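Long-range contacts in conserved hypothetical protein, putative anti-sigma factor (PDB 4M0N), which is of unknown exact function but probably antagonises a sigma factor, this chain being the part of a membrane protein that carries its FecR and FecR C-terminal regions: residues L20-V25 with G46-Y51; G93-V98 with S110-K115; L128-I133 with N146-K151. The protein carries 1 engineered substitution. All blocks are in the same frame, centred on the assembly; numbering follows the deposited sequence.

Interaction 1: residues L20-V25 with G46-Y51; sequences LTEISV and GTVMRY. With MG (magnesium ion), chain B.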
ATOM      1  N   LEU A  20      16.836   2.070  18.331  1.00 33.45           N
ATOM      2  CA  LEU A  20      15.629   2.045  17.446  1.00 30.98           C
ATOM      3  C   LEU A  20      15.089   3.440  17.231  1.00 29.53           C
ATOM      4  O   LEU A  20      14.974   4.242  18.165  1.00 31.12           O
ATOM      5  CB  LEU A  20      14.525   1.165  18.027  1.00 38.60           C
ATOM      6  CG  LEU A  20      14.613  -0.326  17.720  1.00 42.31           C
ATOM      7  CD1 LEU A  20      13.620  -1.060  18.609  1.00 43.48           C
ATOM      8  CD2 LEU A  20      14.382  -0.631  16.244  1.00 40.20           C
ATOM      9  N   THR A  21      14.798   3.750  15.976  1.00 26.42           N
ATOM     10  CA  THR A  21      14.051   4.940  15.702  1.00 26.56           C
ATOM     11  C   THR A  21      12.819   4.597  14.917  1.00 22.95           C
ATOM     12  O   THR A  21      12.697   3.527  14.302  1.00 24.23           O
ATOM     13  CB  THR A  21      14.841   6.027  14.971  1.00 29.40           C
ATOM     14  OG1 THR A  21      14.123   7.275  15.074  1.00 35.58           O
ATOM     15  CG2 THR A  21      15.043   5.676  13.518  1.00 27.99           C
ATOM     16  N   GLU A  22      11.914   5.554  14.930  1.00 21.06           N
ATOM     17  CA  GLU A  22      10.658   5.352  14.308  1.00 21.13           C
ATOM     18  C   GLU A  22      10.249   6.609  13.595  1.00 23.03           C
ATOM     19  O   GLU A  22      10.328   7.728  14.153  1.00 26.94           O
ATOM     20  CB  GLU A  22       9.651   5.011  15.398  1.00 22.33           C
ATOM     21  CG  GLU A  22       8.311   4.631  14.878  1.00 22.87           C
ATOM     22  CD  GLU A  22       7.417   4.060  15.978  1.00 24.33           C
ATOM     23  OE1 GLU A  22       7.796   3.093  16.675  1.00 27.54           O
ATOM     24  OE2 GLU A  22       6.306   4.570  16.090  1.00 29.98           O
ATOM     25  N   ILE A  23       9.810   6.437  12.362  1.00 22.67           N
ATOM     26  CA  ILE A  23       9.256   7.541  11.630  1.00 24.85           C
ATOM     27  C   ILE A  23       7.857   7.225  11.215  1.00 25.33           C
ATOM     28  O   ILE A  23       7.498   6.063  10.972  1.00 22.98           O
ATOM     29  CB  ILE A  23      10.107   7.904  10.407  1.00 34.70           C
ATOM     30  CG1 ILE A  23      10.239   6.736   9.445  1.00 36.87           C
ATOM     31  CG2 ILE A  23      11.487   8.329  10.865  1.00 39.67           C
ATOM     32  CD1 ILE A  23      11.174   7.042   8.292  1.00 49.24           C
ATOM     33  N   SER A  24       7.066   8.279  11.142  1.00 23.86           N
ATOM     34  CA  SER A  24       5.711   8.160  10.724  1.00 24.23           C
ATOM     35  C   SER A  24       5.448   9.261   9.730  1.00 26.43           C
ATOM     36  O   SER A  24       6.159  10.288   9.701  1.00 27.32           O
ATOM     37  CB  SER A  24       4.794   8.249  11.931  1.00 29.84           C
ATOM     38  OG  SER A  24       4.670   9.552  12.374  1.00 36.84           O
ATOM     39  N   VAL A  25       4.430   9.033   8.920  1.00 19.71           N
ATOM     40  CA  VAL A  25       4.053   9.915   7.839  1.00 19.23           C
ATOM     41  C   VAL A  25       2.604  10.274   8.027  1.00 18.35           C
ATOM     42  O   VAL A  25       1.742   9.398   8.166  1.00 17.15           O
ATOM     43  CB  VAL A  25       4.238   9.221   6.480  1.00 20.57           C
ATOM     44  CG1 VAL A  25       4.014  10.197   5.349  1.00 19.02           C
ATOM     45  CG2 VAL A  25       5.644   8.618   6.388  1.00 21.90           C
ATOM     46  N   GLY A  46       0.352   7.908   6.142  1.00 15.99           N
ATOM     47  CA  GLY A  46      -0.286   7.069   7.159  1.00 16.02           C
ATOM     48  C   GLY A  46       0.544   5.928   7.676  1.00 15.86           C
ATOM     49  O   GLY A  46       0.032   5.037   8.395  1.00 16.19           O
ATOM     50  N   THR A  47       1.804   5.908   7.272  1.00 14.83           N
ATOM     51  CA  THR A  47       2.702   4.787   7.546  1.00 13.99           C
ATOM     52  C   THR A  47       3.657   5.044   8.676  1.00 15.32           C
ATOM     53  O   THR A  47       4.112   6.167   8.875  1.00 17.21           O
ATOM     54  CB  THR A  47       3.501   4.493   6.284  1.00 14.03           C
ATOM     55  OG1 THR A  47       2.568   4.239   5.236  1.00 13.84           O
ATOM     56  CG2 THR A  47       4.451   3.355   6.455  1.00 14.85           C
ATOM     57  N   VAL A  48       3.977   3.966   9.382  1.00 15.14           N
ATOM     58  CA  VAL A  48       4.988   3.961  10.439  0.50 15.57           C
ATOM     59  C   VAL A  48       6.014   2.905  10.134  1.00 16.07           C
ATOM     60  O   VAL A  48       5.641   1.786   9.723  1.00 14.78           O
ATOM     61  CB  VAL A  48       4.401   3.581  11.800  0.50 16.25           C
ATOM     62  CG1 VAL A  48       5.448   3.800  12.889  0.50 15.53           C
ATOM     63  CG2 VAL A  48       3.135   4.352  12.076  0.50 17.79           C
ATOM     64  N   MET A  49       7.288   3.255  10.322  1.00 15.71           N
ATOM     65  CA  MET A  49       8.373   2.326  10.193  1.00 15.87           C
ATOM     66  C   MET A  49       9.377   2.499  11.349  1.00 16.50           C
ATOM     67  O   MET A  49       9.727   3.628  11.735  1.00 17.36           O
ATOM     68  CB  MET A  49       9.064   2.439   8.817  1.00 16.44           C
ATOM     69  CG  MET A  49      10.234   1.477   8.663  1.00 17.15           C
ATOM     70  SD  MET A  49      10.981   1.487   7.021  1.00 20.00           S
ATOM     71  CE  MET A  49      11.790   3.068   7.008  1.00 18.81           C
ATOM     72  N   ARG A  50       9.837   1.364  11.867  1.00 16.63           N
ATOM     73  CA  ARG A  50      10.771   1.278  12.984  1.00 20.39           C
ATOM     74  C   ARG A  50      12.003   0.558  12.472  1.00 21.48           C
ATOM     75  O   ARG A  50      11.892  -0.508  11.849  1.00 20.37           O
ATOM     76  CB  ARG A  50      10.056   0.446  14.080  1.00 25.16           C
ATOM     77  CG  ARG A  50      10.412   0.572  15.526  1.00 37.13           C
ATOM     78  CD  ARG A  50       9.377  -0.270  16.304  1.00 30.00           C
ATOM     79  NE  ARG A  50       8.052   0.359  16.220  1.00 26.60           N
ATOM     80  CZ  ARG A  50       6.946  -0.110  15.638  1.00 30.67           C
ATOM     81  NH1 ARG A  50       6.886  -1.298  15.048  1.00 27.15           N
ATOM     82  NH2 ARG A  50       5.858   0.659  15.657  1.00 30.40           N
ATOM     83  N   TYR A  51      13.176   1.146  12.697  1.00 20.21           N
ATOM     84  CA  TYR A  51      14.438   0.578  12.215  1.00 21.99           C
ATOM     85  C   TYR A  51      15.531   0.992  13.173  1.00 24.57           C
ATOM     86  O   TYR A  51      15.367   1.984  13.909  1.00 23.62           O
ATOM     87  CB  TYR A  51      14.739   1.044  10.786  1.00 22.68           C
ATOM     88  CG  TYR A  51      14.876   2.558  10.612  1.00 25.03           C
ATOM     89  CD1 TYR A  51      13.768   3.337  10.360  1.00 24.77           C
ATOM     90  CD2 TYR A  51      16.121   3.180  10.637  1.00 28.73           C
ATOM     91  CE1 TYR A  51      13.861   4.705  10.189  1.00 28.80           C
ATOM     92  CE2 TYR A  51      16.233   4.559  10.453  1.00 33.68           C
ATOM     93  CZ  TYR A  51      15.089   5.309  10.213  1.00 33.60           C
ATOM     94  OH  TYR A  51      15.133   6.679  10.030  1.00 36.54           O
TER
HETATM   95 MG    MG B 401      -1.610   4.797   9.634  1.00 15.30          MG
HETATM   96  O   HOH W   1       1.364   7.780  10.307  1.00 23.09           O
HETATM   97  O   HOH W   2      -0.311   4.142  11.016  1.00 16.18           O
HETATM   98  O   HOH W   3      -2.109   2.911   9.055  1.00 17.15           O
HETATM   99  O   HOH W   4      -1.361   6.824  10.318  1.00 18.76           O
HETATM  100  O   HOH W   5      -3.283   4.697  11.022  1.00 15.72           O
HETATM  101  O   HOH W   6      -2.906   5.515   8.227  1.00 17.63           O

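Interaction 2: residues G93-V98 with S110-K115; sequences GASFNV and SVRTGK. Engineered in segment 93-98: A94 (natural residue Thr).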
ATOM      1  N   GLY A  93      18.318  -8.699  -2.275  1.00 25.22           N
ATOM      2  CA  GLY A  93      18.446  -7.455  -3.021  1.00 26.46           C
ATOM      3  C   GLY A  93      17.266  -7.463  -3.948  1.00 24.88           C
ATOM      4  O   GLY A  93      17.141  -8.354  -4.752  1.00 27.43           O
ATOM      5  N   ALA A  94      16.354  -6.512  -3.781  1.00 18.86           N
ATOM      6  CA  ALA A  94      15.148  -6.432  -4.598  1.00 18.17           C
ATOM      7  C   ALA A  94      14.486  -5.094  -4.360  1.00 16.46           C
ATOM      8  O   ALA A  94      14.797  -4.431  -3.370  1.00 16.55           O
ATOM      9  CB  ALA A  94      14.176  -7.531  -4.216  1.00 18.87           C
ATOM     10  N   SER A  95      13.609  -4.676  -5.254  1.00 15.03           N
ATOM     11  CA  SER A  95      12.780  -3.507  -4.960  1.00 16.12           C
ATOM     12  C   SER A  95      11.344  -3.941  -5.046  1.00 15.82           C
ATOM     13  O   SER A  95      10.935  -4.663  -5.953  1.00 15.61           O
ATOM     14  CB  SER A  95      13.086  -2.287  -5.834  1.00 17.49           C
ATOM     15  OG  SER A  95      12.720  -2.439  -7.210  1.00 19.76           O
ATOM     16  N   PHE A  96      10.579  -3.508  -4.069  1.00 14.49           N
ATOM     17  CA  PHE A  96       9.224  -4.022  -3.907  1.00 15.06           C
ATOM     18  C   PHE A  96       8.397  -3.114  -3.031  1.00 12.93           C
ATOM     19  O   PHE A  96       8.936  -2.382  -2.176  1.00 14.17           O
ATOM     20  CB  PHE A  96       9.254  -5.416  -3.301  1.00 14.73           C
ATOM     21  CG  PHE A  96      10.000  -5.475  -1.992  1.00 13.79           C
ATOM     22  CD1 PHE A  96      11.386  -5.564  -1.966  1.00 15.20           C
ATOM     23  CD2 PHE A  96       9.318  -5.422  -0.797  1.00 15.31           C
ATOM     24  CE1 PHE A  96      12.072  -5.566  -0.759  1.00 14.86           C
ATOM     25  CE2 PHE A  96      10.009  -5.398   0.425  1.00 13.98           C
ATOM     26  CZ  PHE A  96      11.391  -5.500   0.432  1.00 14.23           C
ATOM     27  N   ASN A  97       7.086  -3.170  -3.276  1.00 11.82           N
ATOM     28  CA  ASN A  97       6.088  -2.465  -2.483  1.00 10.79           C
ATOM     29  C   ASN A  97       5.410  -3.371  -1.488  1.00 10.47           C
ATOM     30  O   ASN A  97       5.045  -4.490  -1.794  1.00 11.53           O
ATOM     31  CB  ASN A  97       4.990  -1.928  -3.421  1.00 12.15           C
ATOM     32  CG  ASN A  97       4.204  -0.795  -2.823  1.00 13.37           C
ATOM     33  OD1 ASN A  97       4.691   0.351  -2.750  1.00 14.85           O
ATOM     34  ND2 ASN A  97       2.942  -1.069  -2.478  1.00 14.53           N
ATOM     35  N   VAL A  98       5.221  -2.857  -0.272  1.00 10.57           N
ATOM     36  CA  VAL A  98       4.468  -3.556   0.758  1.00 11.54           C
ATOM     37  C   VAL A  98       3.375  -2.607   1.202  1.00 11.72           C
ATOM     38  O   VAL A  98       3.642  -1.521   1.711  1.00 12.86           O
ATOM     39  CB  VAL A  98       5.341  -3.894   1.973  1.00 12.00           C
ATOM     40  CG1 VAL A  98       4.537  -4.637   2.981  1.00 13.91           C
ATOM     41  CG2 VAL A  98       6.568  -4.707   1.558  1.00 13.57           C
ATOM     42  N   SER A 110       4.179  -6.436  -3.796  1.00 12.71           N
ATOM     43  CA  SER A 110       4.282  -6.341  -5.264  1.00 13.69           C
ATOM     44  C   SER A 110       5.729  -6.085  -5.626  1.00 13.77           C
ATOM     45  O   SER A 110       6.343  -5.147  -5.120  1.00 14.15           O
ATOM     46  CB  SER A 110       3.437  -5.193  -5.778  1.00 14.72           C
ATOM     47  OG  SER A 110       2.092  -5.220  -5.289  1.00 14.56           O
ATOM     48  N   VAL A 111       6.293  -6.933  -6.487  1.00 14.23           N
ATOM     49  CA  VAL A 111       7.722  -6.896  -6.769  1.00 14.82           C
ATOM     50  C   VAL A 111       7.999  -6.091  -8.031  1.00 15.15           C
ATOM     51  O   VAL A 111       7.388  -6.324  -9.061  1.00 16.02           O
ATOM     52  CB  VAL A 111       8.309  -8.313  -6.966  1.00 15.11           C
ATOM     53  CG1 VAL A 111       9.799  -8.242  -7.217  1.00 15.75           C
ATOM     54  CG2 VAL A 111       7.982  -9.193  -5.769  1.00 16.54           C
ATOM     55  N   ARG A 112       8.881  -5.110  -7.917  1.00 16.02           N
ATOM     56  CA  ARG A 112       9.305  -4.327  -9.059  1.00 16.91           C
ATOM     57  C   ARG A 112      10.558  -4.907  -9.719  1.00 19.22           C
ATOM     58  O   ARG A 112      10.611  -5.086 -10.936  1.00 17.68           O
ATOM     59  CB  ARG A 112       9.565  -2.897  -8.645  1.00 18.74           C
ATOM     60  CG  ARG A 112       9.938  -1.984  -9.798  1.00 21.58           C
ATOM     61  CD  ARG A 112       8.696  -1.319 -10.347  1.00 29.44           C
ATOM     62  NE  ARG A 112       8.976  -0.292 -11.343  1.00 33.58           N
ATOM     63  CZ  ARG A 112       9.221  -0.521 -12.634  1.00 38.30           C
ATOM     64  NH1 ARG A 112       9.213  -1.753 -13.138  1.00 36.65           N
ATOM     65  NH2 ARG A 112       9.463   0.509 -13.440  1.00 42.48           N
ATOM     66  N   THR A 113      11.570  -5.190  -8.907  1.00 17.13           N
ATOM     67  CA  THR A 113      12.801  -5.778  -9.394  1.00 19.94           C
ATOM     68  C   THR A 113      13.276  -6.832  -8.402  1.00 18.46           C
ATOM     69  O   THR A 113      12.985  -6.757  -7.231  1.00 17.71           O
ATOM     70  CB  THR A 113      13.915  -4.718  -9.595  1.00 22.29           C
ATOM     71  OG1 THR A 113      14.354  -4.212  -8.336  1.00 25.23           O
ATOM     72  CG2 THR A 113      13.395  -3.554 -10.385  1.00 24.41           C
ATOM     73  N   GLY A 114      14.001  -7.829  -8.884  1.00 19.84           N
ATOM     74  CA  GLY A 114      14.604  -8.831  -8.013  1.00 19.67           C
ATOM     75  C   GLY A 114      13.635  -9.926  -7.600  1.00 21.38           C
ATOM     76  O   GLY A 114      12.574 -10.099  -8.211  1.00 21.33           O
ATOM     77  N   LYS A 115      13.975 -10.613  -6.504  1.00 19.13           N
ATOM     78  CA  LYS A 115      13.268 -11.806  -6.033  1.00 19.47           C
ATOM     79  C   LYS A 115      12.945 -11.578  -4.571  1.00 19.90           C
ATOM     80  O   LYS A 115      13.782 -11.088  -3.816  1.00 19.71           O
ATOM     81  CB  LYS A 115      14.126 -13.061  -6.210  1.00 23.41           C
ATOM     82  CG  LYS A 115      14.395 -13.360  -7.673  1.00 24.85           C
ATOM     83  CD  LYS A 115      15.114 -14.668  -7.874  1.00 28.04           C
ATOM     84  CE  LYS A 115      15.476 -14.843  -9.334  1.00 28.90           C
ATOM     85  NZ  LYS A 115      16.058 -16.173  -9.584  1.00 29.67           N
TER
HETATM   86  O   HOH W   7      16.370 -11.102  -3.255  1.00 23.88           O
HETATM   87  O   HOH W   8      17.154 -10.455  -6.267  1.00 30.28           O
HETATM   88  O   HOH W   9       1.852  -3.821  -2.917  1.00 14.00           O

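Interaction 3: residues L128-I133 with N146-K151; sequences LPNEQI and NEDAQK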
ATOM      1  N   LEU A 128       8.461 -12.896  -8.206  1.00 17.24           N
ATOM      2  CA  LEU A 128       9.321 -12.271  -9.175  1.00 16.67           C
ATOM      3  C   LEU A 128       8.703 -10.950  -9.646  1.00 15.48           C
ATOM      4  O   LEU A 128       7.587 -10.612  -9.268  1.00 14.99           O
ATOM      5  CB  LEU A 128       9.434 -13.218 -10.378  1.00 17.15           C
ATOM      6  CG  LEU A 128      10.084 -14.572 -10.129  1.00 20.86           C
ATOM      7  CD1 LEU A 128       9.899 -15.428 -11.391  1.00 23.33           C
ATOM      8  CD2 LEU A 128      11.543 -14.313  -9.834  1.00 22.31           C
ATOM      9  N   PRO A 129       9.442 -10.200 -10.497  1.00 16.09           N
ATOM     10  CA  PRO A 129       8.912  -8.910 -10.925  1.00 15.88           C
ATOM     11  C   PRO A 129       7.544  -8.990 -11.565  1.00 15.62           C
ATOM     12  O   PRO A 129       7.242  -9.889 -12.335  1.00 16.02           O
ATOM     13  CB  PRO A 129       9.987  -8.406 -11.893  1.00 16.84           C
ATOM     14  CG  PRO A 129      11.258  -8.975 -11.316  1.00 16.92           C
ATOM     15  CD  PRO A 129      10.841 -10.368 -10.923  1.00 17.53           C
ATOM     16  N   ASN A 130       6.700  -8.050 -11.175  1.00 14.66           N
ATOM     17  CA  ASN A 130       5.323  -7.959 -11.639  1.00 15.49           C
ATOM     18  C   ASN A 130       4.441  -9.146 -11.240  1.00 14.44           C
ATOM     19  O   ASN A 130       3.472  -9.471 -11.906  1.00 16.30           O
ATOM     20  CB  ASN A 130       5.267  -7.623 -13.106  1.00 16.62           C
ATOM     21  CG  ASN A 130       6.064  -6.367 -13.420  1.00 19.56           C
ATOM     22  OD1 ASN A 130       5.968  -5.378 -12.691  1.00 16.42           O
ATOM     23  ND2 ASN A 130       6.942  -6.454 -14.375  1.00 21.29           N
ATOM     24  N   GLU A 131       4.838  -9.796 -10.149  1.00 14.81           N
ATOM     25  CA  GLU A 131       3.987 -10.688  -9.390  1.00 15.01           C
ATOM     26  C   GLU A 131       3.641 -10.023  -8.064  1.00 14.64           C
ATOM     27  O   GLU A 131       4.342  -9.134  -7.582  1.00 15.38           O
ATOM     28  CB  GLU A 131       4.709 -12.019  -9.143  1.00 15.06           C
ATOM     29  CG  GLU A 131       5.073 -12.738 -10.426  1.00 17.66           C
ATOM     30  CD  GLU A 131       5.543 -14.174 -10.163  1.00 20.59           C
ATOM     31  OE1 GLU A 131       6.289 -14.374  -9.167  1.00 18.47           O
ATOM     32  OE2 GLU A 131       5.150 -15.077 -10.941  1.00 20.97           O
ATOM     33  N   GLN A 132       2.528 -10.451  -7.497  1.00 15.33           N
ATOM     34  CA  GLN A 132       1.995  -9.854  -6.315  1.00 14.98           C
ATOM     35  C   GLN A 132       1.325 -10.919  -5.481  1.00 15.06           C
ATOM     36  O   GLN A 132       0.802 -11.871  -6.021  1.00 16.17           O
ATOM     37  CB  GLN A 132       0.938  -8.833  -6.782  1.00 18.93           C
ATOM     38  CG  GLN A 132       0.077  -8.159  -5.777  1.00 26.60           C
ATOM     39  CD  GLN A 132      -0.871  -7.199  -6.456  1.00 19.98           C
ATOM     40  OE1 GLN A 132      -1.875  -7.589  -7.099  1.00 19.62           O
ATOM     41  NE2 GLN A 132      -0.559  -5.945  -6.321  1.00 20.04           N
ATOM     42  N   ILE A 133       1.329 -10.713  -4.169  1.00 15.21           N
ATOM     43  CA  ILE A 133       0.510 -11.487  -3.246  0.50 14.68           C
ATOM     44  C   ILE A 133      -0.447 -10.527  -2.560  1.00 14.61           C
ATOM     45  O   ILE A 133      -0.053  -9.425  -2.152  1.00 13.68           O
ATOM     46  CB  ILE A 133       1.366 -12.197  -2.203  0.50 13.78           C
ATOM     47  CG1 ILE A 133       2.103 -13.371  -2.866  0.50 14.20           C
ATOM     48  CG2 ILE A 133       0.532 -12.662  -1.005  0.50 14.65           C
ATOM     49  CD1 ILE A 133       3.240 -13.837  -2.007  0.50 14.92           C
ATOM     50  N   ASN A 146      -0.438 -11.827 -11.170  1.00 17.16           N
ATOM     51  CA  ASN A 146       0.383 -10.844 -11.848  1.00 18.96           C
ATOM     52  C   ASN A 146      -0.189  -9.470 -11.656  1.00 17.02           C
ATOM     53  O   ASN A 146      -1.414  -9.278 -11.642  1.00 19.05           O
ATOM     54  CB  ASN A 146       0.472 -11.148 -13.355  1.00 20.18           C
ATOM     55  CG  ASN A 146       1.169 -12.453 -13.653  1.00 25.74           C
ATOM     56  OD1 ASN A 146       2.160 -12.805 -13.023  1.00 29.66           O
ATOM     57  ND2 ASN A 146       0.689 -13.150 -14.673  1.00 31.06           N
ATOM     58  N   GLU A 147       0.683  -8.488 -11.535  1.00 16.66           N
ATOM     59  CA  GLU A 147       0.234  -7.096 -11.495  1.00 17.15           C
ATOM     60  C   GLU A 147       1.426  -6.253 -11.883  1.00 17.08           C
ATOM     61  O   GLU A 147       2.572  -6.575 -11.552  1.00 16.94           O
ATOM     62  CB  GLU A 147      -0.280  -6.711 -10.098  1.00 17.90           C
ATOM     63  CG  GLU A 147      -0.813  -5.283  -9.986  1.00 18.83           C
ATOM     64  CD  GLU A 147      -1.943  -5.016 -10.953  1.00 22.61           C
ATOM     65  OE1 GLU A 147      -3.105  -5.250 -10.589  1.00 24.96           O
ATOM     66  OE2 GLU A 147      -1.666  -4.545 -12.077  1.00 21.09           O
ATOM     67  N   ASP A 148       1.145  -5.155 -12.563  1.00 16.92           N
ATOM     68  CA  ASP A 148       2.164  -4.199 -12.990  1.00 16.79           C
ATOM     69  C   ASP A 148       2.664  -3.382 -11.821  1.00 15.78           C
ATOM     70  O   ASP A 148       1.972  -2.480 -11.327  1.00 18.57           O
ATOM     71  CB  ASP A 148       1.535  -3.300 -14.072  1.00 18.70           C
ATOM     72  CG  ASP A 148       2.507  -2.340 -14.687  1.00 23.91           C
ATOM     73  OD1 ASP A 148       3.492  -1.979 -14.053  1.00 23.84           O
ATOM     74  OD2 ASP A 148       2.285  -1.934 -15.851  1.00 25.80           O
ATOM     75  N   ALA A 149       3.869  -3.704 -11.331  1.00 15.50           N
ATOM     76  CA  ALA A 149       4.402  -3.061 -10.145  1.00 15.26           C
ATOM     77  C   ALA A 149       4.724  -1.583 -10.383  1.00 16.87           C
ATOM     78  O   ALA A 149       4.763  -0.821  -9.428  1.00 19.06           O
ATOM     79  CB  ALA A 149       5.656  -3.796  -9.650  1.00 16.08           C
ATOM     80  N   GLN A 150       4.971  -1.193 -11.641  1.00 18.88           N
ATOM     81  CA  GLN A 150       5.176   0.230 -11.949  1.00 19.81           C
ATOM     82  C   GLN A 150       3.883   1.006 -11.649  1.00 21.36           C
ATOM     83  O   GLN A 150       3.932   2.152 -11.149  1.00 23.90           O
ATOM     84  CB  GLN A 150       5.636   0.400 -13.396  1.00 23.34           C
ATOM     85  CG  GLN A 150       5.937   1.826 -13.773  1.00 28.78           C
ATOM     86  CD  GLN A 150       6.624   1.930 -15.107  1.00 35.33           C
ATOM     87  OE1 GLN A 150       6.534   1.033 -15.925  1.00 37.37           O
ATOM     88  NE2 GLN A 150       7.316   3.036 -15.330  1.00 39.27           N
ATOM     89  N   LYS A 151       2.730   0.397 -11.900  1.00 20.91           N
ATOM     90  CA  LYS A 151       1.448   1.039 -11.620  1.00 23.55           C
ATOM     91  C   LYS A 151       1.110   0.963 -10.136  1.00 23.25           C
ATOM     92  O   LYS A 151       0.568   1.928  -9.542  1.00 24.22           O
ATOM     93  CB  LYS A 151       0.357   0.425 -12.479  1.00 23.01           C
ATOM     94  CG  LYS A 151       0.546   0.711 -13.968  1.00 25.65           C
ATOM     95  CD  LYS A 151      -0.607   0.142 -14.775  1.00 29.01           C
ATOM     96  CE  LYS A 151      -0.460   0.315 -16.286  1.00 35.28           C
ATOM     97  NZ  LYS A 151      -0.029   1.662 -16.741  1.00 38.47           N
TER
HETATM   98  O   HOH W  10       3.501  -6.541  -8.830  1.00 17.06           O
HETATM   99  O   HOH W  11      -3.900  -6.506  -8.318  1.00 27.47           O

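Interaction 1: residues L20-V25 with G46-Y51
Edge strand 21-24 of the FecR region pairs antiparallel with strand 48-51, T21 facing Y51 and I23 facing M49 as hydrogen-bonded pairs, and the pairing runs into a magnesium site where V25 meets G46. T21 N donates to Y51 O at 2.8 Å and I23 N to M49 O at 2.9 Å, each answered by a bond in the reverse direction. On the face of these four residues, the methyl CG2 of T21 stands over the Y51 ring, 3.6 Å from its centroid, a CH-pi contact displaced toward CZ. Y51 can lie beneath it because its CG sits between the backbone N and the carbonyl carbon (chi1 60°), folding the ring across to the partner strand, where I23 CD1 meets its edge at CE1 (4.0 Å). V33 packs against I23, M49 and Y51 on this side. On the other face E22 OE1 makes a salt bridge with R50 NE (2.8 Å); OE1 lies at the guanidinium edge, near its plane, while the carboxylate plane stands at 79° to it, NE approaching from above the carboxylate. NH2 adds a weak bond to the same oxygen. R50 NH1 is paired with E63 of the next strand, and a methionine at R50 would probably leave both carboxylates without their charge partner. Where the pairing runs out, G46 N donates to V25 O (2.9 Å), and G46 O binds magnesium at 2.1 Å. Five of the ion's six ligands are water, and one carbonyl ties it to the protein.

Interaction 2: residues G93-V98 with S110-K115
S95 and T113 meet most closely here: their hydroxyls OG and OG1 lie 2.7 Å apart in a hydrogen bond that either could donate. S95 OG owes this place to a first torsion of 69°, which sets it between its backbone N and carbonyl carbon, and T113 OG1 takes the same position on its own residue. The backbone is gripped here too. S95 O accepts from R112 N (2.9 Å) and from T113 N (3.1 Å), both approaching from one face of its carbonyl plane, while S95 N donates to T113 O from 42° above that carbonyl's plane. Two residues thus oppose one, a classic beta bulge, which shifts the register of the hairpin 94-100/106-111 before N97 N resumes regular pairing with S110 O at 2.8 Å. The chain turns a corner at R112 and T113 and passes into strand 116-120 of the other sheet, whose V116 touches A94, F96 and V111. The F96 side chain leads away from strand 106-111, its ring meeting that of F70 nearly parallel, while CB stays near S110 O. N97 and S110 send their polar ends elsewhere too, N97 to E67 and W155, S110 to Q132, with a water joining N97 ND2 to S110 OG. Beyond the bulge the contact slackens. A94, an engineered residue that is threonine in nature, rests its CB 3.3 Å from T113 O. A side chain on G114 would run into A94 CA and G93 O. Past it, water links the chains: one molecule connects G93 N with K115 O, another donates to G93 O (2.6 Å) and is weakly bound by K115 N.

Interaction 3: residues L128-I133 with N146-K151
The N-terminal end of helix 149-152 is met by a type II beta turn, L128 to E131, through N130, whose side-chain OD1 accepts from A149 N at 3.0 Å. CG of N130 lies anti to its carbonyl carbon (chi1 -54°), which carries the amide oxygen over to the helix start, and OD1 also touches A149 CB. The same residue's backbone O takes E147 N at 3.0 Å, the donor standing 54° above the carbonyl plane. D148 is the N-cap: its OD1 accepts from K151 N (3.3 Å) and weakly from Q150 N, so the N-H groups of the first turn are shared between the cap and a turn from outside the helix. This junction follows directly on strand 142-146, the outermost strand of the antiparallel sheet, where E131 and N146 form a non-hydrogen-bonded pair. A water then bridges E131 O and E147 O as the chains part. Inward, the Q132 and E147 side chains run alongside each other, Q132 OE1 3.5 Å from E147 CB, with amide and carboxylate planes 67° apart. A second water donates to Q132 OE1 and E147 OE1. Q132 NE2 is held by S110, and E147 by Y161 and N163, while E147 OE2 also accepts from D148 N. Within the turn, E131 OE1 accepts from L128 N at 2.8 Å, and E131 OE2 is in a salt bridge with K144.

Overall arrangement
Along the chain the three contacts follow in series, none nested in or crossing another. Interaction 1 closes a loop of 20 residues holding strands 31-34 and 40-43, and forms the edge pair of the mixed sheet. Interaction 2 closes the hairpin of strands 94-100 and 106-111 within the antiparallel sheet, its centre about 20 Å from that of interaction 1. Interaction 3 closes a loop of 12 residues that holds most of strand 142-146 and leads into helix 149-152. Interactions 2 and 3 touch through neighbouring strands of one sheet, V111 O probably accepting a hydrogen bond from N130 N at 2.8 Å, whereas interactions 1 and 3 lie on opposite sides of the chain's centre.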